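Local structure of alpha-fucosidase (Bifidobacterium bifidum, 2EAB) at residues L382-S387 against A435-L440; L393-Q398 against Q426-P431; A329-V334 against V375-R380. The protein probably cleaves alpha-1,2-linked L-fucose from glycans by hydrolysis, this chain being the catalytic part of a longer protein that is probably membrane-bound. All coordinates share one frame; numbering follows the deposited sequence.

Contact 1: residues L382-S387 against A435-L440; sequences LTIGSS and ANMGEL. With CA (calcium ion), chain C.
Leu440 lies across the last turn of helix 365-386, where it is met obliquely by Thr383 and Ile384. Its CD1 branch does most of the touching, standing 3.8 Å from Thr383 CG2 and 4.0 Å from Ile384 CG1. The base of the same side chain is drawn in close to the backbone beyond the helix, with Leu440 CB 3.2 Å from Ser387 O. Met437 approaches Thr383 with its methyl end: the chain turns at its last torsion (chi3 -66°) and carries CE to 3.5 Å from Thr383 OG1. That hydroxyl bonds to Gly379 O one helical turn back, and its meeting with Met437 is simple packing.

One polar bond joins the segments. Ser387, the first residue to leave the helix, donates from OG to Leu440 O at 2.8 Å, in the carbonyl plane with a C=O...O angle of 160°. Ser387 OG also makes a hydrogen bond with Tyr429 OH, so two bonds grip this buried hydroxyl. Just before it, Ser386 O binds the calcium ion together with Leu393 and Glu77. The apolar packing and the Ser387 hydroxyl thus tie the chain leading into helix 442-450 to the helix end that supplies a metal ligand.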
loop_
_atom_site.group_PDB
_atom_site.type_symbol
_atom_site.label_atom_id
_atom_site.label_comp_id
_atom_site.label_asym_id
_atom_site.label_seq_id
_atom_site.Cartn_x
_atom_site.Cartn_y
_atom_site.Cartn_z
ATOM N N LEU A 382 -4.909 9.050 2.759
ATOM C CA LEU A 382 -5.580 7.823 2.337
ATOM C C LEU A 382 -5.137 6.623 3.159
ATOM O O LEU A 382 -5.903 5.668 3.316
ATOM C CB LEU A 382 -5.383 7.564 0.841
ATOM C CG LEU A 382 -6.106 8.535 -0.099
ATOM C CD1 LEU A 382 -5.608 8.331 -1.518
ATOM C CD2 LEU A 382 -7.635 8.384 -0.024
ATOM N N THR A 383 -3.911 6.676 3.689
ATOM C CA THR A 383 -3.447 5.649 4.619
ATOM C C THR A 383 -4.263 5.711 5.913
ATOM O O THR A 383 -4.756 4.693 6.396
ATOM C CB THR A 383 -1.945 5.795 4.953
ATOM O OG1 THR A 383 -1.169 5.827 3.751
ATOM C CG2 THR A 383 -1.471 4.628 5.802
ATOM N N ILE A 384 -4.401 6.915 6.468
ATOM C CA ILE A 384 -5.200 7.109 7.676
ATOM C C ILE A 384 -6.644 6.629 7.472
ATOM O O ILE A 384 -7.216 5.988 8.347
ATOM C CB ILE A 384 -5.178 8.588 8.142
ATOM C CG1 ILE A 384 -3.734 9.063 8.357
ATOM C CG2 ILE A 384 -6.017 8.772 9.410
ATOM C CD1 ILE A 384 -3.600 10.570 8.518
ATOM N N GLY A 385 -7.218 6.928 6.313
ATOM C CA GLY A 385 -8.593 6.536 6.024
ATOM C C GLY A 385 -8.828 5.049 5.815
ATOM O O GLY A 385 -9.926 4.554 6.077
ATOM N N SER A 386 -7.807 4.329 5.347
ATOM C CA SER A 386 -7.974 2.921 4.944
ATOM C C SER A 386 -7.238 1.876 5.786
ATOM O O SER A 386 -7.540 0.686 5.685
ATOM C CB SER A 386 -7.579 2.732 3.476
ATOM O OG SER A 386 -6.186 2.900 3.287
ATOM N N SER A 387 -6.280 2.316 6.598
ATOM C CA SER A 387 -5.391 1.394 7.292
ATOM C C SER A 387 -5.043 1.932 8.675
ATOM O O SER A 387 -4.081 2.685 8.837
ATOM C CB SER A 387 -4.125 1.177 6.453
ATOM O OG SER A 387 -3.263 0.215 7.037
ATOM N N ALA A 435 6.935 8.267 5.784
ATOM C CA ALA A 435 6.015 9.385 5.982
ATOM C C ALA A 435 5.381 9.407 7.379
ATOM O O ALA A 435 4.350 10.050 7.586
ATOM C CB ALA A 435 4.949 9.418 4.883
ATOM N N ASN A 436 6.018 8.732 8.336
ATOM C CA ASN A 436 5.674 8.859 9.761
ATOM C C ASN A 436 4.251 8.388 10.090
ATOM O O ASN A 436 3.481 9.088 10.754
ATOM C CB ASN A 436 5.914 10.299 10.245
ATOM C CG ASN A 436 6.290 10.380 11.714
ATOM O OD1 ASN A 436 6.023 9.473 12.504
ATOM N ND2 ASN A 436 6.920 11.489 12.086
ATOM N N MET A 437 3.921 7.189 9.618
ATOM C CA MET A 437 2.635 6.556 9.909
ATOM C C MET A 437 2.857 5.094 10.281
ATOM O O MET A 437 2.027 4.235 9.965
ATOM C CB MET A 437 1.704 6.645 8.694
ATOM C CG MET A 437 1.440 8.063 8.217
ATOM S SD MET A 437 0.348 8.155 6.795
ATOM C CE MET A 437 1.356 7.356 5.537
ATOM N N GLY A 438 3.961 4.810 10.973
ATOM C CA GLY A 438 4.408 3.431 11.191
ATOM C C GLY A 438 3.381 2.524 11.849
ATOM O O GLY A 438 3.276 1.342 11.504
ATOM N N GLU A 439 2.616 3.064 12.793
ATOM C CA GLU A 439 1.610 2.257 13.482
ATOM C C GLU A 439 0.533 1.738 12.528
ATOM O O GLU A 439 -0.125 0.733 12.805
ATOM C CB GLU A 439 0.977 3.037 14.637
ATOM C CG GLU A 439 0.134 4.221 14.217
ATOM C CD GLU A 439 0.873 5.541 14.243
ATOM O OE1 GLU A 439 2.077 5.586 13.903
ATOM O OE2 GLU A 439 0.231 6.548 14.616
ATOM N N LEU A 440 0.369 2.423 11.399
ATOM C CA LEU A 440 -0.672 2.076 10.441
ATOM C C LEU A 440 -0.295 0.869 9.581
ATOM O O LEU A 440 -1.114 0.380 8.803
ATOM C CB LEU A 440 -1.053 3.287 9.588
ATOM C CG LEU A 440 -1.454 4.558 10.349
ATOM C CD1 LEU A 440 -2.112 5.554 9.416
ATOM C CD2 LEU A 440 -2.368 4.267 11.526
HETATM CA CA CA C . -8.768 -1.650 6.079
#

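Contact 2: residues L393-Q398 against Q426-P431. With CA (calcium ion), chain C.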
loop_
_atom_site.group_PDB
_atom_site.type_symbol
_atom_site.label_atom_id
_atom_site.label_comp_id
_atom_site.label_asym_id
_atom_site.label_seq_id
_atom_site.Cartn_x
_atom_site.Cartn_y
_atom_site.Cartn_z
ATOM N N LEU A 393 -8.229 -5.559 8.280
ATOM C CA LEU A 393 -7.543 -5.888 7.036
ATOM C C LEU A 393 -6.702 -4.704 6.574
ATOM O O LEU A 393 -7.040 -3.556 6.862
ATOM C CB LEU A 393 -8.557 -6.279 5.953
ATOM C CG LEU A 393 -9.269 -7.617 6.199
ATOM C CD1 LEU A 393 -10.472 -7.783 5.287
ATOM C CD2 LEU A 393 -8.320 -8.801 6.068
ATOM N N PRO A 394 -5.607 -4.978 5.843
ATOM C CA PRO A 394 -4.823 -3.877 5.305
ATOM C C PRO A 394 -5.602 -3.217 4.176
ATOM O O PRO A 394 -6.667 -3.717 3.764
ATOM C CB PRO A 394 -3.564 -4.571 4.773
ATOM C CG PRO A 394 -3.971 -5.964 4.506
ATOM C CD PRO A 394 -5.068 -6.295 5.460
ATOM N N SER A 395 -5.081 -2.105 3.673
ATOM C CA SER A 395 -5.648 -1.498 2.481
ATOM C C SER A 395 -5.613 -2.492 1.316
ATOM O O SER A 395 -4.630 -3.209 1.129
ATOM C CB SER A 395 -4.871 -0.236 2.126
ATOM O OG SER A 395 -3.484 -0.509 2.117
ATOM N N ASN A 396 -6.704 -2.547 0.554
ATOM C CA ASN A 396 -6.770 -3.391 -0.640
ATOM C C ASN A 396 -6.449 -2.558 -1.894
ATOM O O ASN A 396 -5.911 -1.450 -1.780
ATOM C CB ASN A 396 -8.114 -4.160 -0.720
ATOM C CG ASN A 396 -9.330 -3.249 -0.812
ATOM O OD1 ASN A 396 -9.351 -2.290 -1.580
ATOM N ND2 ASN A 396 -10.376 -3.586 -0.054
ATOM N N LEU A 397 -6.736 -3.080 -3.084
ATOM C CA LEU A 397 -6.418 -2.354 -4.319
ATOM C C LEU A 397 -7.084 -0.981 -4.397
ATOM O O LEU A 397 -6.654 -0.134 -5.185
ATOM C CB LEU A 397 -6.820 -3.160 -5.560
ATOM C CG LEU A 397 -5.931 -4.318 -6.004
ATOM C CD1 LEU A 397 -6.568 -5.002 -7.194
ATOM C CD2 LEU A 397 -4.530 -3.833 -6.359
ATOM N N GLN A 398 -8.125 -0.775 -3.589
ATOM C CA GLN A 398 -8.877 0.475 -3.568
ATOM C C GLN A 398 -8.919 1.103 -2.176
ATOM O O GLN A 398 -9.734 1.987 -1.911
ATOM C CB GLN A 398 -10.288 0.259 -4.139
ATOM C CG GLN A 398 -10.234 -0.142 -5.608
ATOM C CD GLN A 398 -11.590 -0.347 -6.260
ATOM O OE1 GLN A 398 -12.604 0.212 -5.832
ATOM N NE2 GLN A 398 -11.606 -1.123 -7.333
ATOM N N GLN A 426 2.391 -4.260 -1.708
ATOM C CA GLN A 426 3.691 -3.727 -1.315
ATOM C C GLN A 426 3.695 -2.204 -1.423
ATOM O O GLN A 426 4.103 -1.509 -0.489
ATOM C CB GLN A 426 4.801 -4.315 -2.188
ATOM C CG GLN A 426 5.150 -5.775 -1.896
ATOM C CD GLN A 426 4.235 -6.800 -2.558
ATOM O OE1 GLN A 426 3.306 -6.461 -3.306
ATOM N NE2 GLN A 426 4.510 -8.072 -2.289
ATOM N N MET A 427 3.243 -1.690 -2.566
ATOM C CA MET A 427 3.210 -0.251 -2.812
ATOM C C MET A 427 2.333 0.496 -1.806
ATOM O O MET A 427 2.686 1.594 -1.365
ATOM C CB MET A 427 2.765 0.037 -4.243
ATOM C CG MET A 427 2.958 1.485 -4.648
ATOM S SD MET A 427 2.653 1.816 -6.382
ATOM C CE MET A 427 3.787 0.658 -7.165
ATOM N N ASN A 428 1.205 -0.109 -1.435
ATOM C CA ASN A 428 0.329 0.473 -0.419
ATOM C C ASN A 428 1.073 0.752 0.880
ATOM O O ASN A 428 0.691 1.652 1.630
ATOM C CB ASN A 428 -0.839 -0.462 -0.099
ATOM C CG ASN A 428 -1.898 -0.503 -1.184
ATOM O OD1 ASN A 428 -1.704 -0.022 -2.299
ATOM N ND2 ASN A 428 -3.028 -1.121 -0.860
ATOM N N TYR A 429 2.102 -0.049 1.149
ATOM C CA TYR A 429 2.895 0.076 2.370
ATOM C C TYR A 429 4.338 0.506 2.126
ATOM O O TYR A 429 5.243 0.167 2.902
ATOM C CB TYR A 429 2.768 -1.194 3.240
ATOM C CG TYR A 429 1.358 -1.317 3.766
ATOM C CD1 TYR A 429 0.991 -0.702 4.962
ATOM C CD2 TYR A 429 0.373 -1.979 3.035
ATOM C CE1 TYR A 429 -0.317 -0.767 5.428
ATOM C CE2 TYR A 429 -0.934 -2.050 3.495
ATOM C CZ TYR A 429 -1.272 -1.441 4.688
ATOM O OH TYR A 429 -2.574 -1.515 5.125
ATOM N N TRP A 430 4.552 1.258 1.046
ATOM C CA TRP A 430 5.837 1.924 0.827
ATOM C C TRP A 430 6.031 3.263 1.545
ATOM O O TRP A 430 7.145 3.534 1.975
ATOM C CB TRP A 430 6.151 2.104 -0.658
ATOM C CG TRP A 430 6.563 0.848 -1.365
ATOM C CD1 TRP A 430 6.927 -0.346 -0.804
ATOM C CD2 TRP A 430 6.675 0.676 -2.781
ATOM N NE1 TRP A 430 7.233 -1.260 -1.793
ATOM C CE2 TRP A 430 7.088 -0.655 -3.014
ATOM C CE3 TRP A 430 6.462 1.520 -3.879
ATOM C CZ2 TRP A 430 7.287 -1.162 -4.309
ATOM C CZ3 TRP A 430 6.658 1.014 -5.161
ATOM C CH2 TRP A 430 7.069 -0.311 -5.362
ATOM N N PRO A 431 4.997 4.131 1.633
ATOM C CA PRO A 431 5.243 5.395 2.358
ATOM C C PRO A 431 4.965 5.324 3.853
ATOM O O PRO A 431 5.163 6.308 4.562
ATOM C CB PRO A 431 4.240 6.350 1.717
ATOM C CG PRO A 431 3.073 5.468 1.381
ATOM C CD PRO A 431 3.642 4.098 1.048
HETATM CA CA CA C . -8.768 -1.650 6.079
HETATM O O HOH W 1 -2.017 1.673 2.875
#
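The loop that reaches the calcium ion through Leu393 O, at 2.7 Å, runs on past the end of helix 424-428, where Asn428 and Tyr429 meet Pro394, Ser395 and Asn396. Tyr429 points its hydroxyl at the loop backbone: Tyr429 OH, already paired with Ser387, also accepts from Ser395 N at 3.0 Å with an N-H...O angle of 160°. Pro394 CB comes within 3.2 Å of the same oxygen. Ser395 OG sits between its own backbone N and carbonyl carbon (chi1 49°), which places it beside Asn428 ND2 and obliquely to the Tyr429 ring, 3.3 Å from Tyr429 CE2.

Asn428 works through its amide nitrogen. ND2 donates to Asn396 O at 3.0 Å; that oxygen lies close to the amide plane, yet the nitrogen stands above the carbonyl plane of Asn396, 52° out of it. Weaker bonds from ND2 reach Ser395 OG and Ser395 O. A water sits 2.7 Å from Ser395 OG and donates to Asn428 O, bridging the segments a second way. Within the loop, Asn396 OD1 accepts from Gln398 N at 2.8 Å, forming an Asx turn, and Ser417 OG is bonded to the same oxygen. The loop backbone is therefore held by the side chains of Asn428 and Tyr429, where helix 424-428 gives way to loop, so that buried polar groups find partners beside the metal site without any charged residue from either segment.

Contact 3: residues A329-V334 against V375-R380; sequences AIYDRV and VYKYGR
Arg380 spreads its guanidinium against the end of helix 316-331 and takes two backbone carbonyls there. NH2 donates to Ile330 O at 3.0 Å, nearly straight (166°) and close to the guanidinium plane, while NH1 gives a more bent bond to Tyr331 O at 2.8 Å. A bend in the arginine chain (chi3 70°) turns the group toward these oxygens, and NE bonds to Ala435 O. Val334 CG2 covers one guanidinium face, 3.6 Å from NE, and its other branch, CG1, touches the ring edge of Tyr376, 3.6 Å from OH. Tyr331 crosses Lys377 at about a right angle and brings Tyr331 OH to 3.4 Å from Lys377 CB.

The contact joins helices 316-331 and 365-386 in the family 95 catalytic region, an (alpha/alpha)6 barrel in this family. A type I turn from Tyr331 to Val334 follows on from the first helix; Arg333 N also bonds to Ile330 O, from the face of that carbonyl opposite Arg380 NH2. A leucine in place of Arg380 would be likely to leave Tyr331 O and Ala435 O without these donors. Farther out, Asp18 receives both Tyr331 OH and Lys377 NZ, Asp777 bonds to Tyr376 OH, and Arg333 forms a salt bridge with Glu439.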
loop_
_atom_site.group_PDB
_atom_site.type_symbol
_atom_site.label_atom_id
_atom_site.label_comp_id
_atom_site.label_asym_id
_atom_site.label_seq_id
_atom_site.Cartn_x
_atom_site.Cartn_y
_atom_site.Cartn_z
ATOM N N ALA A 329 -3.407 14.099 14.804
ATOM C CA ALA A 329 -2.213 13.602 15.490
ATOM C C ALA A 329 -1.293 12.862 14.521
ATOM O O ALA A 329 -0.066 12.989 14.608
ATOM C CB ALA A 329 -2.587 12.707 16.654
ATOM N N ILE A 330 -1.881 12.100 13.601
ATOM C CA ILE A 330 -1.100 11.405 12.580
ATOM C C ILE A 330 -0.820 12.316 11.385
ATOM O O ILE A 330 0.315 12.408 10.914
ATOM C CB ILE A 330 -1.805 10.119 12.084
ATOM C CG1 ILE A 330 -2.108 9.179 13.256
ATOM C CG2 ILE A 330 -0.949 9.417 11.027
ATOM C CD1 ILE A 330 -3.179 8.141 12.955
ATOM N N TYR A 331 -1.858 12.987 10.892
ATOM C CA TYR A 331 -1.725 13.774 9.673
ATOM C C TYR A 331 -0.693 14.892 9.809
ATOM O O TYR A 331 0.076 15.139 8.888
ATOM C CB TYR A 331 -3.078 14.342 9.231
ATOM C CG TYR A 331 -3.001 15.082 7.918
ATOM C CD1 TYR A 331 -3.106 14.402 6.699
ATOM C CD2 TYR A 331 -2.790 16.461 7.889
ATOM C CE1 TYR A 331 -3.014 15.077 5.495
ATOM C CE2 TYR A 331 -2.700 17.146 6.688
ATOM C CZ TYR A 331 -2.816 16.451 5.492
ATOM O OH TYR A 331 -2.726 17.107 4.286
ATOM N N ASP A 332 -0.687 15.568 10.956
ATOM C CA ASP A 332 0.174 16.737 11.120
ATOM C C ASP A 332 1.637 16.416 11.455
ATOM O O ASP A 332 2.438 17.333 11.649
ATOM C CB ASP A 332 -0.437 17.733 12.118
ATOM C CG ASP A 332 -1.627 18.489 11.535
ATOM O OD1 ASP A 332 -1.684 18.671 10.298
ATOM O OD2 ASP A 332 -2.498 18.919 12.324
ATOM N N ARG A 333 1.997 15.132 11.485
ATOM C CA ARG A 333 3.383 14.734 11.764
ATOM C C ARG A 333 4.354 15.201 10.686
ATOM O O ARG A 333 5.525 15.452 10.974
ATOM C CB ARG A 333 3.495 13.219 11.909
ATOM C CG ARG A 333 2.837 12.663 13.148
ATOM C CD ARG A 333 2.840 11.159 13.091
ATOM N NE ARG A 333 2.187 10.558 14.247
ATOM C CZ ARG A 333 2.036 9.249 14.418
ATOM N NH1 ARG A 333 2.492 8.394 13.511
ATOM N NH2 ARG A 333 1.427 8.787 15.502
ATOM N N VAL A 334 3.865 15.302 9.453
ATOM C CA VAL A 334 4.683 15.690 8.319
ATOM C C VAL A 334 4.189 17.019 7.769
ATOM O O VAL A 334 2.990 17.214 7.568
ATOM C CB VAL A 334 4.665 14.605 7.201
ATOM C CG1 VAL A 334 5.376 15.095 5.941
ATOM C CG2 VAL A 334 5.306 13.319 7.696
ATOM N N VAL A 375 -1.132 15.991 -3.828
ATOM C CA VAL A 375 -1.088 14.559 -4.144
ATOM C C VAL A 375 -0.222 13.819 -3.117
ATOM O O VAL A 375 -0.609 12.755 -2.625
ATOM C CB VAL A 375 -0.618 14.298 -5.591
ATOM C CG1 VAL A 375 -0.400 12.804 -5.833
ATOM C CG2 VAL A 375 -1.640 14.864 -6.580
ATOM N N TYR A 376 0.928 14.400 -2.772
ATOM C CA TYR A 376 1.788 13.844 -1.735
ATOM C C TYR A 376 1.017 13.629 -0.428
ATOM O O TYR A 376 1.025 12.537 0.156
ATOM C CB TYR A 376 3.005 14.754 -1.480
ATOM C CG TYR A 376 3.778 14.291 -0.272
ATOM C CD1 TYR A 376 4.673 13.231 -0.370
ATOM C CD2 TYR A 376 3.556 14.854 0.985
ATOM C CE1 TYR A 376 5.361 12.772 0.743
ATOM C CE2 TYR A 376 4.231 14.393 2.107
ATOM C CZ TYR A 376 5.126 13.351 1.980
ATOM O OH TYR A 376 5.783 12.899 3.093
ATOM N N LYS A 377 0.357 14.692 0.027
ATOM C CA LYS A 377 -0.359 14.685 1.294
ATOM C C LYS A 377 -1.539 13.718 1.267
ATOM O O LYS A 377 -1.876 13.110 2.282
ATOM C CB LYS A 377 -0.849 16.092 1.622
ATOM C CG LYS A 377 0.268 17.036 2.025
ATOM C CD LYS A 377 -0.200 18.479 2.011
ATOM C CE LYS A 377 0.892 19.384 2.544
ATOM N NZ LYS A 377 0.457 20.804 2.610
ATOM N N TYR A 378 -2.157 13.586 0.096
ATOM C CA TYR A 378 -3.309 12.702 -0.085
ATOM C C TYR A 378 -2.936 11.250 0.177
ATOM O O TYR A 378 -3.742 10.501 0.724
ATOM C CB TYR A 378 -3.842 12.831 -1.506
ATOM C CG TYR A 378 -5.300 12.480 -1.760
ATOM C CD1 TYR A 378 -6.308 12.739 -0.823
ATOM C CD2 TYR A 378 -5.669 11.960 -2.992
ATOM C CE1 TYR A 378 -7.652 12.449 -1.121
ATOM C CE2 TYR A 378 -6.989 11.677 -3.298
ATOM C CZ TYR A 378 -7.973 11.928 -2.367
ATOM O OH TYR A 378 -9.283 11.667 -2.694
ATOM N N GLY A 379 -1.727 10.848 -0.212
ATOM C CA GLY A 379 -1.266 9.488 0.035
ATOM C C GLY A 379 -1.189 9.192 1.518
ATOM O O GLY A 379 -1.469 8.077 1.950
ATOM N N ARG A 380 -0.796 10.193 2.300
ATOM C CA ARG A 380 -0.789 10.050 3.747
ATOM C C ARG A 380 -2.222 9.986 4.270
ATOM O O ARG A 380 -2.570 9.085 5.028
ATOM C CB ARG A 380 0.002 11.185 4.405
ATOM C CG ARG A 380 1.481 11.185 4.023
ATOM C CD ARG A 380 2.312 12.160 4.843
ATOM N NE ARG A 380 2.467 11.731 6.228
ATOM C CZ ARG A 380 1.781 12.227 7.254
ATOM N NH1 ARG A 380 0.873 13.182 7.070
ATOM N NH2 ARG A 380 2.014 11.774 8.474
#

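Overall arrangement
All three contacts are largely buried, but contact 2 lies about 2 Å from the chain centre, against about 10 Å for contact 1 and 15 Å for contact 3, where Arg333 and Lys377 are partly exposed. Contacts 1 and 3 share helix 365-386 and meet through Ala435 O with Arg380 NE and through Met437 SD packed on Arg380 O. Contact 2 is nested in the loop that contact 1 closes; Ser387 and Tyr429 join the two, and both supply calcium ligands. Neutral hydroxyls and an amide work in contact 2, mostly apolar side chains pack in contact 1, and an arginine on backbone carbonyls carries contact 3, with the Arg333–Glu439 charge pair running between contacts 3 and 1.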